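Local coordinates for RickCE (Rickettsia bellii, PDB 5HAM), which acts as a CE-clan deubiquitinase, a bacterial effector protease that probably cleaves ubiquitin from modified proteins, at residues Leu18-Asp23 with Ala247-Asp252; Ile68-Pro73 with Leu80-Ala85; Glu118-Arg123 with Ala136-Glu141; Asp127-Gly132 with Asn159-Thr164; Thr215-Ile220 with Ala227-Glu232. All coordinates share one frame; numbering follows the deposited sequence.

In the fold
Four of the five contacts gather in one compact body, while contact 2 stands alone. Contacts 3 and 4 share helix 96-130 and reach the same mixed sheet, with centres about 12 Å apart; along the chain their segments alternate. Contact 5 joins helix 211-223 to the segment leading into helix 231-234, and touches contact 1, their centres about 16 Å apart. Contact 1 pairs segments near the two chain ends, so the other four are nested inside the loop it closes. Contact 2 lies in the helical hairpin 52-69/75-93, and its centre is 36 to 48 Å from the others. The chain thus combines a helix-flanked sheet, consistent with a CE-clan protease domain, with a projecting helical arm.

Contact 1: Leu18-Asp23 with Ala247-Asp252; sequences LTAQLD and AQILTD
The side chain of Gln21 lies beneath the tip of Ile249, and the two cross at about a right angle. Methyl CD1 of Ile249 sits over the flat face of the Gln21 amide, nearly straight above its centre, 3.4 Å from CD. It is almost as near the amide oxygen, with Ile249 CD1 and Gln21 OE1 3.5 Å apart. This is van der Waals packing on an amide face, which keeps the amide edge, where polar bonds form, clear of the methyl. The Gln21 chain runs out extended beyond CG (chi2 176°), and that reach carries its amide from the end of helix 11-20 to the isoleucine. The second branch of Ile249 makes a separate touch, CG2 meeting Ala20 CB at 3.9 Å. Ile249 therefore straddles the helix end, one methyl on each of two consecutive residues, with its CG1 arm beside the backbone N (chi1 -62°). Within helix 238-251, Thr251 OG1 donates to Ala247 O at 3.0 Å from above the carbonyl plane. The contact is plain surface packing of the C-terminal ends of helices 11-20 and 238-251, but its neighbours lead inward. Gln21 also packs on Val216 and Ile220 of helix 211-223, and Gln21 O accepts from Lys224 NZ. Leu18 and Leu22 turn to strands 27-34 and 135-141, while Leu250 packs on helix 255-262.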
# COMPACT_ATOMS: atom_id res chain seq x y z
N LEU A 18 -12.68 -9.35 -0.53
CA LEU A 18 -12.23 -10.01 -1.75
C LEU A 18 -12.52 -11.50 -1.69
O LEU A 18 -13.12 -12.06 -2.60
CB LEU A 18 -10.74 -9.79 -1.98
CG LEU A 18 -10.36 -8.41 -2.54
CD1 LEU A 18 -8.85 -8.25 -2.52
CD2 LEU A 18 -10.91 -8.24 -3.95
N THR A 19 -12.08 -12.12 -0.60
CA THR A 19 -12.33 -13.53 -0.35
C THR A 19 -13.82 -13.91 -0.40
O THR A 19 -14.19 -14.94 -0.96
CB THR A 19 -11.72 -13.94 1.00
OG1 THR A 19 -10.30 -13.88 0.89
CG2 THR A 19 -12.12 -15.34 1.39
N ALA A 20 -14.67 -13.05 0.15
CA ALA A 20 -16.10 -13.29 0.16
C ALA A 20 -16.74 -13.21 -1.23
O ALA A 20 -17.75 -13.85 -1.50
CB ALA A 20 -16.79 -12.33 1.12
N GLN A 21 -16.13 -12.42 -2.11
CA GLN A 21 -16.72 -12.21 -3.41
C GLN A 21 -15.94 -12.90 -4.53
O GLN A 21 -16.19 -12.63 -5.71
CB GLN A 21 -16.85 -10.73 -3.70
CG GLN A 21 -18.05 -10.08 -3.02
CD GLN A 21 -18.09 -8.59 -3.27
OE1 GLN A 21 -17.32 -7.84 -2.67
NE2 GLN A 21 -18.97 -8.14 -4.16
N LEU A 22 -15.00 -13.76 -4.16
CA LEU A 22 -14.21 -14.49 -5.15
C LEU A 22 -14.16 -16.00 -4.86
O LEU A 22 -13.78 -16.41 -3.77
CB LEU A 22 -12.79 -13.92 -5.22
CG LEU A 22 -12.64 -12.58 -5.95
CD1 LEU A 22 -11.24 -11.99 -5.77
CD2 LEU A 22 -12.96 -12.75 -7.42
N ASP A 23 -14.52 -16.80 -5.86
CA ASP A 23 -14.39 -18.26 -5.80
C ASP A 23 -12.92 -18.69 -5.64
O ASP A 23 -12.10 -18.54 -6.55
CB ASP A 23 -14.97 -18.86 -7.08
CG ASP A 23 -14.87 -20.38 -7.12
OD1 ASP A 23 -14.53 -20.99 -6.09
OD2 ASP A 23 -15.14 -20.96 -8.20
N ALA A 247 -20.43 -3.24 3.61
CA ALA A 247 -20.79 -3.46 5.01
C ALA A 247 -21.78 -4.63 5.17
O ALA A 247 -21.63 -5.42 6.10
CB ALA A 247 -21.31 -2.17 5.66
N GLN A 248 -22.74 -4.76 4.25
CA GLN A 248 -23.68 -5.89 4.22
C GLN A 248 -22.95 -7.22 4.04
O GLN A 248 -23.24 -8.19 4.74
CB GLN A 248 -24.68 -5.78 3.08
CG GLN A 248 -25.42 -4.46 2.90
CD GLN A 248 -26.56 -4.59 1.88
OE1 GLN A 248 -27.51 -5.34 2.10
NE2 GLN A 248 -26.45 -3.87 0.75
N ILE A 249 -22.05 -7.29 3.06
CA ILE A 249 -21.26 -8.49 2.83
C ILE A 249 -20.48 -8.84 4.09
O ILE A 249 -20.46 -9.99 4.53
CB ILE A 249 -20.29 -8.28 1.67
CG1 ILE A 249 -21.06 -8.01 0.38
CG2 ILE A 249 -19.36 -9.49 1.52
CD1 ILE A 249 -20.20 -7.52 -0.77
N LEU A 250 -19.86 -7.82 4.68
CA LEU A 250 -19.17 -7.97 5.94
C LEU A 250 -20.12 -8.40 7.05
O LEU A 250 -19.82 -9.32 7.80
CB LEU A 250 -18.48 -6.67 6.33
CG LEU A 250 -17.25 -6.30 5.51
CD1 LEU A 250 -16.79 -4.88 5.85
CD2 LEU A 250 -16.14 -7.33 5.73
N THR A 251 -21.26 -7.71 7.15
CA THR A 251 -22.26 -8.02 8.18
C THR A 251 -22.74 -9.46 8.02
O THR A 251 -22.97 -10.16 9.01
CB THR A 251 -23.46 -7.05 8.13
OG1 THR A 251 -23.08 -5.80 8.69
CG2 THR A 251 -24.64 -7.60 8.92
N ASP A 252 -22.86 -9.90 6.78
CA ASP A 252 -23.18 -11.29 6.50
C ASP A 252 -22.00 -12.22 6.82
O ASP A 252 -21.72 -13.14 6.05
CB ASP A 252 -23.64 -11.47 5.06
CG ASP A 252 -25.01 -10.85 4.80
OD1 ASP A 252 -25.90 -10.98 5.67
OD2 ASP A 252 -25.20 -10.23 3.73

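Contact 2: Ile68-Pro73 with Leu80-Ala85; sequences IANLIP and LMLGDA
Ala69 and Leu82 bring the two backbones within 5.3 Å, measured between their CA atoms, a close approach consistent with the small alanine side chain at this point. A type I beta turn from Ala69 to Ile72 follows the helical part of segment 68-73, and its closing bond from Ile72 N to Ala69 O is weak. Segment 80-85, by contrast, is helical throughout. Ala69 CB rests directly on the helix backbone, 4.1 Å from Leu82 CA. At the last position of the turn Ile72 reaches across, its CD1 meeting Met81 CB at 4.0 Å as the two side chains cross at about a right angle. Met81 then bends at chi2 (-53°) and chi3, carrying its sulfur away, so only the base of the side chain is used. Asn70 lays its amide nitrogen against the forked end of Leu82, ND2 lying equally far, 4.1 Å, from CD1 and CD2. The oxygen of that amide accepts from Arg78 NH2 in the helix opposite. The arrangement is the closed end of a helical hairpin formed by helices 52-69 and 75-93; farther along it, Leu82 packs on Ile66, and Ala85 on Thr65 and Ile66.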
# COMPACT_ATOMS: atom_id res chain seq x y z
N ILE A 68 9.97 25.66 15.99
CA ILE A 68 9.26 26.22 14.85
C ILE A 68 8.02 25.40 14.49
O ILE A 68 6.95 25.96 14.22
CB ILE A 68 10.17 26.31 13.60
CG1 ILE A 68 11.36 27.23 13.87
CG2 ILE A 68 9.38 26.79 12.38
CD1 ILE A 68 10.98 28.66 14.10
N ALA A 69 8.17 24.07 14.49
CA ALA A 69 7.06 23.17 14.18
C ALA A 69 5.86 23.46 15.05
O ALA A 69 4.71 23.29 14.64
CB ALA A 69 7.49 21.72 14.33
N ASN A 70 6.13 23.91 16.26
CA ASN A 70 5.09 24.43 17.13
C ASN A 70 4.24 25.52 16.47
O ASN A 70 3.08 25.70 16.83
CB ASN A 70 5.73 25.00 18.39
CG ASN A 70 5.06 24.51 19.65
OD1 ASN A 70 3.97 24.96 20.01
ND2 ASN A 70 5.71 23.58 20.34
N LEU A 71 4.81 26.25 15.52
CA LEU A 71 4.15 27.44 14.95
C LEU A 71 3.35 27.17 13.67
O LEU A 71 2.62 28.04 13.22
CB LEU A 71 5.17 28.53 14.68
N ILE A 72 3.50 25.98 13.09
CA ILE A 72 2.80 25.62 11.85
C ILE A 72 1.29 25.81 12.03
O ILE A 72 0.69 25.27 12.96
CB ILE A 72 3.07 24.15 11.47
CG1 ILE A 72 4.52 23.99 11.01
CG2 ILE A 72 2.10 23.67 10.41
CD1 ILE A 72 5.04 22.61 11.22
N PRO A 73 0.67 26.58 11.13
CA PRO A 73 -0.72 27.01 11.36
C PRO A 73 -1.75 25.88 11.24
O PRO A 73 -2.65 25.79 12.08
CB PRO A 73 -0.93 28.10 10.30
CG PRO A 73 0.06 27.79 9.21
CD PRO A 73 1.22 27.08 9.86
N LEU A 80 1.76 16.43 13.40
CA LEU A 80 2.56 15.41 12.75
C LEU A 80 4.04 15.81 12.76
O LEU A 80 4.90 15.04 13.18
CB LEU A 80 2.07 15.19 11.32
CG LEU A 80 2.86 14.24 10.42
CD1 LEU A 80 2.69 12.82 10.89
CD2 LEU A 80 2.38 14.37 9.00
N MET A 81 4.35 17.03 12.32
CA MET A 81 5.74 17.44 12.24
C MET A 81 6.37 17.56 13.64
O MET A 81 7.52 17.18 13.86
CB MET A 81 5.86 18.73 11.43
CG MET A 81 5.33 18.60 9.98
SD MET A 81 6.02 17.21 9.03
CE MET A 81 7.74 17.73 9.00
N LEU A 82 5.58 18.06 14.58
CA LEU A 82 6.05 18.25 15.94
C LEU A 82 6.26 16.90 16.62
O LEU A 82 7.28 16.67 17.27
CB LEU A 82 5.03 19.08 16.71
CG LEU A 82 5.24 19.33 18.20
CD1 LEU A 82 6.59 19.98 18.50
CD2 LEU A 82 4.09 20.17 18.76
N GLY A 83 5.31 15.99 16.46
CA GLY A 83 5.44 14.68 17.06
C GLY A 83 6.69 13.98 16.55
O GLY A 83 7.45 13.40 17.32
N ASP A 84 6.94 14.07 15.25
CA ASP A 84 8.15 13.49 14.70
C ASP A 84 9.46 14.17 15.17
O ASP A 84 10.48 13.50 15.35
CB ASP A 84 8.07 13.43 13.17
CG ASP A 84 7.16 12.30 12.68
OD1 ASP A 84 6.25 11.89 13.45
OD2 ASP A 84 7.33 11.82 11.53
N ALA A 85 9.44 15.48 15.38
CA ALA A 85 10.64 16.16 15.88
C ALA A 85 10.93 15.69 17.30
O ALA A 85 12.07 15.38 17.63
CB ALA A 85 10.48 17.67 15.84

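Contact 3: Glu118-Arg123 with Ala136-Glu141; sequences EDILNR and AVIPIE
Apolar packing joins Ile120 and Leu121 of helix 96-130 to a single strand residue, Ile138. The two methyl branches of Ile138 divide the work. Its CG2 meets Ile120 CG2 tip to tip at 3.9 Å, while its longer arm ends in CD1, which lies 4.1 Å from Leu121 CD2. With CG1 beside the backbone N (chi1 -46°) and the arm extended, the two methyls of Ile138 spread toward successive residues of the helix. Leu121 approaches it at about a right angle; its chi1 of -118° is well away from a staggered value, a somewhat strained setting that brings the CD2 branch round to the strand. All three side chains are buried. Polar interactions stand to the side of this patch: Glu118 forms a salt bridge with Lys186 of helix 175-188, and Glu141 OE2 accepts from Gly145 N. Backbone hydrogen bonds fix the strand itself, Ile138 pairing with Leu150 on one side and Val137 with Ser28 and Gln30 on the other. The alternation of the strand then sorts the side chains: Ile138 faces helix 96-130, whereas Val137 and Pro139 pack against Leu18 on the far face. A mixed sheet with helices on both faces is the result, an alpha/beta architecture consistent with the cysteine proteases of the CE clan.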
# COMPACT_ATOMS: atom_id res chain seq x y z
N GLU A 118 8.35 -9.21 -2.90
CA GLU A 118 8.71 -10.12 -3.98
C GLU A 118 8.05 -11.51 -3.85
O GLU A 118 7.58 -12.07 -4.84
CB GLU A 118 10.22 -10.29 -4.09
CG GLU A 118 10.94 -9.07 -4.59
CD GLU A 118 12.43 -9.25 -4.57
OE1 GLU A 118 12.88 -10.30 -4.08
OE2 GLU A 118 13.15 -8.34 -5.02
N ASP A 119 8.02 -12.05 -2.64
CA ASP A 119 7.41 -13.36 -2.44
C ASP A 119 5.92 -13.39 -2.80
O ASP A 119 5.43 -14.38 -3.34
CB ASP A 119 7.67 -13.88 -1.03
CG ASP A 119 9.14 -14.16 -0.78
OD1 ASP A 119 9.87 -14.46 -1.76
OD2 ASP A 119 9.58 -14.07 0.38
N ILE A 120 5.22 -12.30 -2.53
CA ILE A 120 3.80 -12.22 -2.87
C ILE A 120 3.60 -12.19 -4.38
O ILE A 120 2.75 -12.90 -4.92
CB ILE A 120 3.17 -11.01 -2.20
CG1 ILE A 120 3.19 -11.20 -0.68
CG2 ILE A 120 1.77 -10.79 -2.72
CD1 ILE A 120 3.13 -9.89 0.11
N LEU A 121 4.41 -11.40 -5.07
CA LEU A 121 4.36 -11.40 -6.52
C LEU A 121 4.68 -12.77 -7.10
O LEU A 121 4.02 -13.23 -8.03
CB LEU A 121 5.36 -10.40 -7.06
CG LEU A 121 4.77 -9.26 -7.87
CD1 LEU A 121 5.90 -8.47 -8.55
CD2 LEU A 121 3.74 -9.80 -8.87
N ASN A 122 5.70 -13.42 -6.55
CA ASN A 122 6.04 -14.77 -7.01
C ASN A 122 4.98 -15.83 -6.70
O ASN A 122 4.70 -16.68 -7.55
CB ASN A 122 7.40 -15.21 -6.47
CG ASN A 122 8.55 -14.75 -7.35
OD1 ASN A 122 8.42 -14.74 -8.58
ND2 ASN A 122 9.67 -14.37 -6.73
N ARG A 123 4.41 -15.78 -5.50
CA ARG A 123 3.34 -16.70 -5.13
C ARG A 123 2.14 -16.52 -6.06
O ARG A 123 1.55 -17.48 -6.52
CB ARG A 123 2.94 -16.51 -3.67
CG ARG A 123 1.83 -17.44 -3.20
CD ARG A 123 2.19 -18.91 -3.46
NE ARG A 123 1.14 -19.85 -3.07
CZ ARG A 123 1.17 -21.16 -3.34
NH1 ARG A 123 2.20 -21.67 -4.01
NH2 ARG A 123 0.18 -21.95 -2.96
N ALA A 136 -4.91 -13.95 -9.80
CA ALA A 136 -4.40 -13.69 -8.46
C ALA A 136 -4.59 -12.21 -8.22
O ALA A 136 -4.19 -11.38 -9.04
CB ALA A 136 -2.95 -14.07 -8.36
N VAL A 137 -5.25 -11.88 -7.12
CA VAL A 137 -5.55 -10.50 -6.80
C VAL A 137 -4.64 -10.05 -5.66
O VAL A 137 -4.59 -10.67 -4.59
CB VAL A 137 -7.03 -10.36 -6.41
CG1 VAL A 137 -7.38 -8.90 -6.06
CG2 VAL A 137 -7.92 -10.90 -7.53
N ILE A 138 -3.90 -8.97 -5.89
CA ILE A 138 -2.97 -8.44 -4.91
C ILE A 138 -3.31 -6.99 -4.55
O ILE A 138 -3.17 -6.09 -5.38
CB ILE A 138 -1.52 -8.45 -5.43
CG1 ILE A 138 -1.19 -9.80 -6.10
CG2 ILE A 138 -0.54 -8.11 -4.30
CD1 ILE A 138 0.20 -9.84 -6.77
N PRO A 139 -3.78 -6.77 -3.31
CA PRO A 139 -4.00 -5.40 -2.83
C PRO A 139 -2.64 -4.75 -2.69
O PRO A 139 -1.74 -5.39 -2.17
CB PRO A 139 -4.63 -5.61 -1.45
CG PRO A 139 -5.12 -7.00 -1.43
CD PRO A 139 -4.20 -7.79 -2.34
N ILE A 140 -2.49 -3.52 -3.16
CA ILE A 140 -1.22 -2.82 -3.06
C ILE A 140 -1.38 -1.48 -2.35
O ILE A 140 -2.12 -0.61 -2.79
CB ILE A 140 -0.57 -2.61 -4.45
CG1 ILE A 140 -0.31 -3.97 -5.10
CG2 ILE A 140 0.72 -1.82 -4.30
CD1 ILE A 140 0.56 -3.92 -6.29
N GLU A 141 -0.68 -1.35 -1.23
CA GLU A 141 -0.67 -0.10 -0.48
C GLU A 141 0.53 0.76 -0.87
O GLU A 141 1.65 0.45 -0.50
CB GLU A 141 -0.64 -0.39 1.02
CG GLU A 141 -1.37 0.65 1.88
CD GLU A 141 -1.24 0.36 3.37
OE1 GLU A 141 -0.46 -0.56 3.73
OE2 GLU A 141 -1.92 1.03 4.18

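Contact 4: Asp127-Gly132 with Asn159-Thr164; sequences DIKDNG and NQIILT
Ile128 and Ile161 meet where the last turn of helix 96-130 packs on the mixed sheet, over the beta hairpin of strands 147-155 and 160-166. The hairpin carries a G1 beta bulge at Asn159 and Gln160, with Asn159 in a left-handed conformation (phi 50°). The central touch is methyl to methyl, Ile128 CD1 lying 3.9 Å from Ile161 CD1, and the two side chains cross obliquely. Ile128 holds CG1 between its backbone N and carbonyl carbon (chi1 62°), which directs the extended arm at the strand. Lys129 adds the aliphatic part of its chain: its CD comes to 4.5 Å from Ile161 CD1 and lies about as far from Asn159 OD1, a loose approach. That oxygen is engaged by the hydroxyl of Tyr154, a strand residue whose side chain also touches Ile128, Lys129 and Ile161 and so completes the apolar patch. Each segment also has side-chain hydrogen bonds of its own. At the helix end Asn131 ND2 donates to Asp127 OD1 at 3.0 Å, using the anti lone pair of the carboxylate, while Asp127 OD2 is bonded to Ser28 OG. On the strand, Gln160 NE2 is bonded to Lys194 O and also bends round to the next residue, Ile161, reaching its backbone O at 2.7 Å from 37° above the carbonyl plane.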
# COMPACT_ATOMS: atom_id res chain seq x y z
N ASP A 127 0.55 -19.31 -8.48
CA ASP A 127 -0.87 -19.64 -8.47
C ASP A 127 -1.48 -19.73 -9.86
O ASP A 127 -2.17 -20.71 -10.18
CB ASP A 127 -1.65 -18.65 -7.62
CG ASP A 127 -1.52 -18.93 -6.15
OD1 ASP A 127 -1.01 -20.01 -5.81
OD2 ASP A 127 -1.92 -18.07 -5.34
N ILE A 128 -1.22 -18.73 -10.70
CA ILE A 128 -1.85 -18.71 -12.02
C ILE A 128 -1.10 -19.56 -13.04
O ILE A 128 -1.68 -19.98 -14.04
CB ILE A 128 -2.02 -17.28 -12.56
CG1 ILE A 128 -0.65 -16.60 -12.71
CG2 ILE A 128 -2.93 -16.49 -11.62
CD1 ILE A 128 -0.72 -15.14 -13.10
N LYS A 129 0.17 -19.83 -12.78
CA LYS A 129 0.98 -20.54 -13.76
C LYS A 129 1.09 -22.03 -13.45
O LYS A 129 1.25 -22.84 -14.36
CB LYS A 129 2.36 -19.90 -13.86
CG LYS A 129 3.18 -20.38 -15.02
CD LYS A 129 4.20 -19.31 -15.40
CE LYS A 129 5.26 -19.13 -14.34
NZ LYS A 129 6.28 -20.22 -14.45
N ASP A 130 0.98 -22.41 -12.18
CA ASP A 130 1.15 -23.82 -11.80
C ASP A 130 -0.03 -24.44 -11.06
O ASP A 130 -0.22 -25.65 -11.10
CB ASP A 130 2.41 -23.98 -10.95
CG ASP A 130 3.68 -23.66 -11.73
OD1 ASP A 130 3.73 -23.96 -12.94
OD2 ASP A 130 4.62 -23.10 -11.12
N ASN A 131 -0.84 -23.62 -10.39
CA ASN A 131 -1.90 -24.13 -9.52
C ASN A 131 -3.32 -24.01 -10.07
O ASN A 131 -4.29 -24.17 -9.33
CB ASN A 131 -1.82 -23.49 -8.13
CG ASN A 131 -0.47 -23.70 -7.47
OD1 ASN A 131 0.23 -24.67 -7.77
ND2 ASN A 131 -0.09 -22.79 -6.58
N GLY A 132 -3.45 -23.72 -11.36
CA GLY A 132 -4.75 -23.71 -12.02
C GLY A 132 -5.67 -22.51 -11.80
O GLY A 132 -6.80 -22.50 -12.30
N ASN A 159 2.50 -18.37 -23.02
CA ASN A 159 3.36 -18.37 -21.83
C ASN A 159 3.62 -16.94 -21.36
O ASN A 159 4.76 -16.50 -21.22
CB ASN A 159 4.67 -19.11 -22.11
CG ASN A 159 5.49 -19.30 -20.87
OD1 ASN A 159 4.96 -19.30 -19.76
ND2 ASN A 159 6.81 -19.44 -21.03
N GLN A 160 2.53 -16.21 -21.13
CA GLN A 160 2.60 -14.77 -20.95
C GLN A 160 1.89 -14.33 -19.68
O GLN A 160 0.69 -14.55 -19.53
CB GLN A 160 1.95 -14.09 -22.15
CG GLN A 160 1.90 -12.59 -22.04
CD GLN A 160 3.28 -12.00 -21.90
OE1 GLN A 160 4.02 -11.90 -22.88
NE2 GLN A 160 3.63 -11.60 -20.68
N ILE A 161 2.64 -13.71 -18.77
CA ILE A 161 2.07 -13.11 -17.57
C ILE A 161 1.53 -11.71 -17.86
O ILE A 161 2.21 -10.88 -18.45
CB ILE A 161 3.10 -13.01 -16.42
CG1 ILE A 161 3.57 -14.39 -15.97
CG2 ILE A 161 2.48 -12.32 -15.23
CD1 ILE A 161 2.55 -15.14 -15.14
N ILE A 162 0.29 -11.47 -17.45
CA ILE A 162 -0.34 -10.18 -17.66
C ILE A 162 -0.81 -9.59 -16.31
O ILE A 162 -1.55 -10.24 -15.58
CB ILE A 162 -1.51 -10.31 -18.68
CG1 ILE A 162 -0.99 -10.91 -19.99
CG2 ILE A 162 -2.19 -8.98 -18.93
CD1 ILE A 162 -2.05 -11.17 -21.04
N LEU A 163 -0.33 -8.39 -15.99
CA LEU A 163 -0.67 -7.73 -14.72
C LEU A 163 -1.51 -6.49 -14.96
O LEU A 163 -1.11 -5.59 -15.71
CB LEU A 163 0.60 -7.35 -13.96
CG LEU A 163 1.67 -8.44 -13.76
CD1 LEU A 163 2.98 -7.82 -13.37
CD2 LEU A 163 1.23 -9.46 -12.73
N THR A 164 -2.67 -6.43 -14.32
CA THR A 164 -3.59 -5.32 -14.50
C THR A 164 -3.73 -4.52 -13.22
O THR A 164 -4.00 -5.08 -12.16
CB THR A 164 -4.95 -5.85 -14.94
OG1 THR A 164 -4.78 -6.62 -16.12
CG2 THR A 164 -5.92 -4.72 -15.22

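Contact 5: Thr215-Ile220 with Ala227-Glu232; sequences TVDNGI and AILSTE
Asp217 and Asn218 of helix 211-223 face Ile228 and Leu229 in the extended segment that leads to the N-cap of helix 231-234. Ser230 is that N-cap: its hydroxyl caps a backbone N of the helix and its own N bonds to Glu233 OE1, a capping box. Across the contact the chief link is one water. It donates to Asp217 OD2 and to Asn218 OD1, each 2.7 Å away, and accepts from Leu229 N at 2.8 Å. The backbone N-H, too far to bond Asn218 OD1 directly, thus reaches the helix through the water. Apolar groups pack close around these polar atoms. Leu229 CD1 comes to 3.4 Å from Asp217 OD2, the two side chains crossing at about a right angle, and Ile228 CB lies 3.5 Å from Asn218 OD1. Asp217 sets CG opposite its backbone N (chi1 -160°), which swings the carboxylate out to the leucine. Gln204 ties both sides: its OE1 accepts from Asn218 ND2 and its NE2 donates to Leu229 O. With oxygen and nitrogen both engaged, the Asn218 amide has its flip state fixed. Asp217 OD2 also forms a salt bridge with Lys221, and the lysine together with the donating water would favour a charged carboxylate despite the leucine alongside.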
# COMPACT_ATOMS: atom_id res chain seq x y z
N THR A 215 -10.61 -0.41 -4.50
CA THR A 215 -9.65 -1.50 -4.57
C THR A 215 -10.39 -2.83 -4.60
O THR A 215 -10.09 -3.70 -5.41
CB THR A 215 -8.70 -1.47 -3.36
OG1 THR A 215 -7.75 -0.42 -3.52
CG2 THR A 215 -7.95 -2.80 -3.22
N VAL A 216 -11.39 -2.96 -3.74
CA VAL A 216 -12.12 -4.21 -3.66
C VAL A 216 -12.93 -4.42 -4.93
O VAL A 216 -12.87 -5.48 -5.55
CB VAL A 216 -13.07 -4.22 -2.43
CG1 VAL A 216 -14.08 -5.39 -2.52
CG2 VAL A 216 -12.25 -4.24 -1.11
N ASP A 217 -13.68 -3.40 -5.33
CA ASP A 217 -14.52 -3.53 -6.50
C ASP A 217 -13.71 -3.74 -7.79
O ASP A 217 -14.06 -4.60 -8.61
CB ASP A 217 -15.44 -2.32 -6.63
CG ASP A 217 -16.64 -2.61 -7.51
OD1 ASP A 217 -17.61 -3.24 -7.02
OD2 ASP A 217 -16.62 -2.20 -8.69
N ASN A 218 -12.63 -2.99 -7.95
CA ASN A 218 -11.76 -3.15 -9.13
C ASN A 218 -11.14 -4.54 -9.18
O ASN A 218 -11.17 -5.19 -10.22
CB ASN A 218 -10.66 -2.07 -9.18
CG ASN A 218 -11.23 -0.67 -9.30
OD1 ASN A 218 -12.33 -0.49 -9.81
ND2 ASN A 218 -10.48 0.32 -8.84
N GLY A 219 -10.59 -4.99 -8.05
CA GLY A 219 -9.94 -6.29 -7.99
C GLY A 219 -10.87 -7.41 -8.39
O GLY A 219 -10.55 -8.23 -9.24
N ILE A 220 -12.05 -7.41 -7.79
CA ILE A 220 -13.09 -8.37 -8.15
C ILE A 220 -13.46 -8.32 -9.63
O ILE A 220 -13.52 -9.35 -10.31
CB ILE A 220 -14.35 -8.08 -7.33
CG1 ILE A 220 -14.06 -8.38 -5.87
CG2 ILE A 220 -15.50 -8.92 -7.83
CD1 ILE A 220 -15.17 -7.97 -4.97
N ALA A 227 -15.20 -4.99 -17.05
CA ALA A 227 -14.76 -3.60 -16.97
C ALA A 227 -15.00 -3.04 -15.57
O ALA A 227 -16.06 -3.26 -14.97
CB ALA A 227 -15.47 -2.74 -18.00
N ILE A 228 -14.01 -2.33 -15.05
CA ILE A 228 -14.17 -1.61 -13.79
C ILE A 228 -15.09 -0.40 -13.97
O ILE A 228 -15.45 -0.05 -15.10
CB ILE A 228 -12.81 -1.16 -13.22
CG1 ILE A 228 -12.16 -0.10 -14.11
CG2 ILE A 228 -11.87 -2.35 -13.06
CD1 ILE A 228 -10.86 0.43 -13.52
N LEU A 229 -15.50 0.21 -12.86
CA LEU A 229 -16.38 1.37 -12.91
C LEU A 229 -15.65 2.55 -13.54
O LEU A 229 -14.60 2.95 -13.06
CB LEU A 229 -16.85 1.74 -11.51
CG LEU A 229 -17.78 0.76 -10.81
CD1 LEU A 229 -17.75 0.98 -9.30
CD2 LEU A 229 -19.18 0.94 -11.36
N SER A 230 -16.21 3.12 -14.59
CA SER A 230 -15.54 4.21 -15.28
C SER A 230 -15.53 5.45 -14.41
O SER A 230 -16.16 5.48 -13.34
CB SER A 230 -16.25 4.53 -16.58
OG SER A 230 -17.49 5.13 -16.30
N THR A 231 -14.80 6.47 -14.87
CA THR A 231 -14.78 7.74 -14.17
C THR A 231 -16.20 8.26 -14.05
O THR A 231 -16.63 8.69 -12.99
CB THR A 231 -13.87 8.78 -14.86
OG1 THR A 231 -12.51 8.30 -14.88
CG2 THR A 231 -13.90 10.09 -14.09
N GLU A 232 -16.95 8.14 -15.15
CA GLU A 232 -18.33 8.61 -15.20
C GLU A 232 -19.25 7.93 -14.17
O GLU A 232 -19.92 8.61 -13.38
CB GLU A 232 -18.88 8.45 -16.62
CG GLU A 232 -20.11 9.29 -16.95
CD GLU A 232 -19.83 10.80 -16.99
OE1 GLU A 232 -18.70 11.23 -16.66
OE2 GLU A 232 -20.76 11.55 -17.36
O HOH W 1 -14.82 -1.27 -10.54